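Local coordinates for class B carbapenemase GOB-18 (Elizabethkingia meningoseptica, PDB 5K0W), which is a dizinc metallo-beta-lactamase of subclass B3 that hydrolyses beta-lactam antibiotics, carbapenems among them, at residues A[106-111]-A[144-149]. Numbering follows the deposited sequence.
Sequences ALQDFK and TFKPVT
Lys111 NZ donates to the backbone carbonyl of Thr149, 2.9 Å from NZ to Thr149 O, in the plane of that carbonyl and with a C=O...N angle of 151°. A water accepts from the same ammonium, takes the N-H of Thr149 and donates to Gln108 OE1, so Lys111 holds Thr149 directly and Gln108, about one turn back, reaches it through this water. The extended Lys111 chain runs past Val148, its CD 3.7 Å from Val148 CG2. The other branch of Val148, CG1, turns to Leu107 CD1 on the buried side, where Leu128 of helix 125-129 touches both residues. Gln108 has CG anti to its N (chi1 -171°) and bends at chi2, which brings OE1 beside CB and CG2 of Val148, the two side chains running past each other in opposite directions.

At the other end Lys146, extended beyond CG, runs past Gln108 CB to Asp109, a salt bridge of 2.8 Å between NZ and OD1 that meets the carboxylate oxygen nearly along its C-O axis. Lys146 CB rests on Gln108 CB, 3.7 Å away, and a second water joins Lys146 O to Gln108 N. The contact ties helix 107-114, just after the zinc ligand His103, to the loop leading into edge strand 152-154 of the metallo-beta-lactamase fold.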
ATOM      1  N   ALA A 106      -5.407  -3.861 -10.057  1.00 16.51           N
ATOM      2  CA  ALA A 106      -6.795  -3.486 -10.323  1.00 16.76           C
ATOM      3  C   ALA A 106      -7.007  -1.991 -10.438  1.00 21.79           C
ATOM      4  O   ALA A 106      -8.149  -1.564 -10.595  1.00 21.33           O
ATOM      5  CB  ALA A 106      -7.713  -4.073  -9.273  1.00 17.59           C
ATOM      6  N   LEU A 107      -5.912  -1.202 -10.422  1.00 19.18           N
ATOM      7  CA  LEU A 107      -5.916   0.262 -10.464  1.00 19.59           C
ATOM      8  C   LEU A 107      -6.581   0.856 -11.679  1.00 24.56           C
ATOM      9  O   LEU A 107      -7.326   1.826 -11.539  1.00 24.34           O
ATOM     10  CB  LEU A 107      -4.500   0.820 -10.344  1.00 19.90           C
ATOM     11  CG  LEU A 107      -4.099   1.425  -9.019  1.00 25.26           C
ATOM     12  CD1 LEU A 107      -2.641   1.832  -9.066  1.00 26.20           C
ATOM     13  CD2 LEU A 107      -4.946   2.655  -8.687  1.00 26.69           C
ATOM     14  N   GLN A 108      -6.280   0.317 -12.876  1.00 22.06           N
ATOM     15  CA  GLN A 108      -6.881   0.792 -14.119  1.00 21.55           C
ATOM     16  C   GLN A 108      -8.351   0.415 -14.158  1.00 27.63           C
ATOM     17  O   GLN A 108      -9.179   1.249 -14.531  1.00 28.41           O
ATOM     18  CB  GLN A 108      -6.134   0.268 -15.358  1.00 21.83           C
ATOM     19  CG  GLN A 108      -6.597   0.912 -16.676  1.00 26.92           C
ATOM     20  CD  GLN A 108      -6.474   2.419 -16.706  1.00 44.97           C
ATOM     21  OE1 GLN A 108      -5.841   3.030 -15.862  1.00 42.90           O
ATOM     22  NE2 GLN A 108      -7.106   3.056 -17.670  1.00 41.86           N
ATOM     23  N   ASP A 109      -8.669  -0.828 -13.736  1.00 24.33           N
ATOM     24  CA  ASP A 109     -10.022  -1.377 -13.664  1.00 23.58           C
ATOM     25  C   ASP A 109     -10.886  -0.457 -12.797  1.00 26.11           C
ATOM     26  O   ASP A 109     -11.991  -0.104 -13.208  1.00 25.20           O
ATOM     27  CB  ASP A 109      -9.983  -2.813 -13.099  1.00 26.20           C
ATOM     28  CG  ASP A 109      -9.225  -3.844 -13.945  1.00 41.45           C
ATOM     29  OD1 ASP A 109      -9.046  -3.603 -15.164  1.00 44.38           O
ATOM     30  OD2 ASP A 109      -8.868  -4.921 -13.400  1.00 42.20           O
ATOM     31  N   PHE A 110     -10.341   0.003 -11.645  1.00 22.51           N
ATOM     32  CA  PHE A 110     -11.013   0.938 -10.745  1.00 22.74           C
ATOM     33  C   PHE A 110     -11.156   2.328 -11.363  1.00 30.92           C
ATOM     34  O   PHE A 110     -12.261   2.882 -11.344  1.00 31.25           O
ATOM     35  CB  PHE A 110     -10.317   1.021  -9.381  1.00 23.55           C
ATOM     36  CG  PHE A 110     -10.862   0.022  -8.398  1.00 24.49           C
ATOM     37  CD1 PHE A 110     -12.130   0.179  -7.847  1.00 27.69           C
ATOM     38  CD2 PHE A 110     -10.119  -1.095  -8.037  1.00 26.59           C
ATOM     39  CE1 PHE A 110     -12.658  -0.777  -6.964  1.00 28.19           C
ATOM     40  CE2 PHE A 110     -10.641  -2.045  -7.142  1.00 29.96           C
ATOM     41  CZ  PHE A 110     -11.910  -1.880  -6.614  1.00 27.42           C
ATOM     42  N   LYS A 111     -10.055   2.879 -11.931  1.00 28.57           N
ATOM     43  CA  LYS A 111     -10.065   4.208 -12.555  1.00 28.76           C
ATOM     44  C   LYS A 111     -11.113   4.360 -13.660  1.00 32.77           C
ATOM     45  O   LYS A 111     -11.797   5.384 -13.684  1.00 32.60           O
ATOM     46  CB  LYS A 111      -8.674   4.624 -13.042  1.00 30.67           C
ATOM     47  CG  LYS A 111      -8.451   6.126 -12.932  1.00 38.34           C
ATOM     48  CD  LYS A 111      -7.244   6.564 -13.725  1.00 43.43           C
ATOM     49  CE  LYS A 111      -7.327   8.011 -14.128  1.00 46.12           C
ATOM     50  NZ  LYS A 111      -6.275   8.367 -15.118  1.00 47.24           N
ATOM     51  N   THR A 144       3.590  -6.060 -16.057  1.00 18.86           N
ATOM     52  CA  THR A 144       2.985  -6.903 -15.008  1.00 18.42           C
ATOM     53  C   THR A 144       1.593  -6.427 -14.588  1.00 22.62           C
ATOM     54  O   THR A 144       0.879  -7.150 -13.896  1.00 23.18           O
ATOM     55  CB  THR A 144       3.913  -7.038 -13.789  1.00 24.64           C
ATOM     56  OG1 THR A 144       4.496  -5.772 -13.490  1.00 26.42           O
ATOM     57  CG2 THR A 144       4.988  -8.086 -13.982  1.00 19.74           C
ATOM     58  N   PHE A 145       1.211  -5.216 -14.990  1.00 18.76           N
ATOM     59  CA  PHE A 145      -0.085  -4.647 -14.654  1.00 18.64           C
ATOM     60  C   PHE A 145      -0.490  -3.617 -15.700  1.00 24.78           C
ATOM     61  O   PHE A 145       0.385  -3.014 -16.341  1.00 23.23           O
ATOM     62  CB  PHE A 145      -0.070  -4.030 -13.237  1.00 20.14           C
ATOM     63  CG  PHE A 145       0.802  -2.809 -13.061  1.00 21.10           C
ATOM     64  CD1 PHE A 145       2.130  -2.934 -12.668  1.00 24.20           C
ATOM     65  CD2 PHE A 145       0.277  -1.535 -13.221  1.00 22.37           C
ATOM     66  CE1 PHE A 145       2.921  -1.806 -12.465  1.00 24.89           C
ATOM     67  CE2 PHE A 145       1.071  -0.407 -13.037  1.00 25.42           C
ATOM     68  CZ  PHE A 145       2.386  -0.548 -12.647  1.00 23.86           C
ATOM     69  N   LYS A 146      -1.816  -3.401 -15.857  1.00 23.17           N
ATOM     70  CA  LYS A 146      -2.378  -2.431 -16.808  1.00 23.25           C
ATOM     71  C   LYS A 146      -1.852  -1.052 -16.472  1.00 25.05           C
ATOM     72  O   LYS A 146      -2.133  -0.556 -15.380  1.00 24.94           O
ATOM     73  CB  LYS A 146      -3.915  -2.393 -16.733  1.00 26.36           C
ATOM     74  CG  LYS A 146      -4.669  -3.476 -17.483  1.00 41.84           C
ATOM     75  CD  LYS A 146      -6.143  -3.427 -17.034  1.00 49.36           C
ATOM     76  CE  LYS A 146      -7.099  -4.166 -17.927  1.00 60.72           C
ATOM     77  NZ  LYS A 146      -8.461  -3.571 -17.863  1.00 73.34           N
ATOM     78  N   PRO A 147      -1.070  -0.415 -17.369  1.00 20.79           N
ATOM     79  CA  PRO A 147      -0.557   0.931 -17.066  1.00 20.24           C
ATOM     80  C   PRO A 147      -1.658   1.941 -16.736  1.00 22.56           C
ATOM     81  O   PRO A 147      -2.763   1.839 -17.260  1.00 19.77           O
ATOM     82  CB  PRO A 147       0.218   1.303 -18.335  1.00 21.48           C
ATOM     83  CG  PRO A 147      -0.312   0.419 -19.384  1.00 24.43           C
ATOM     84  CD  PRO A 147      -0.615  -0.856 -18.698  1.00 20.91           C
ATOM     85  N   VAL A 148      -1.358   2.876 -15.819  1.00 21.85           N
ATOM     86  CA  VAL A 148      -2.280   3.927 -15.359  1.00 22.13           C
ATOM     87  C   VAL A 148      -1.573   5.303 -15.348  1.00 23.86           C
ATOM     88  O   VAL A 148      -0.365   5.371 -15.102  1.00 21.32           O
ATOM     89  CB  VAL A 148      -3.002   3.546 -14.017  1.00 25.70           C
ATOM     90  CG1 VAL A 148      -2.023   3.388 -12.868  1.00 25.97           C
ATOM     91  CG2 VAL A 148      -4.098   4.537 -13.648  1.00 25.22           C
ATOM     92  N   THR A 149      -2.337   6.376 -15.666  1.00 20.78           N
ATOM     93  CA  THR A 149      -1.845   7.758 -15.706  1.00 20.38           C
ATOM     94  C   THR A 149      -2.345   8.581 -14.505  1.00 24.94           C
ATOM     95  O   THR A 149      -3.549   8.838 -14.401  1.00 25.80           O
ATOM     96  CB  THR A 149      -2.096   8.353 -17.079  1.00 26.93           C
ATOM     97  OG1 THR A 149      -1.314   7.606 -18.020  1.00 29.14           O
ATOM     98  CG2 THR A 149      -1.726   9.825 -17.170  1.00 26.08           C
TER
HETATM   99  O   HOH W   1      -3.719  -1.116 -13.265  1.00  3.44           O
HETATM  100  O   HOH W   2      -5.153   6.037 -17.012  1.00  8.12           O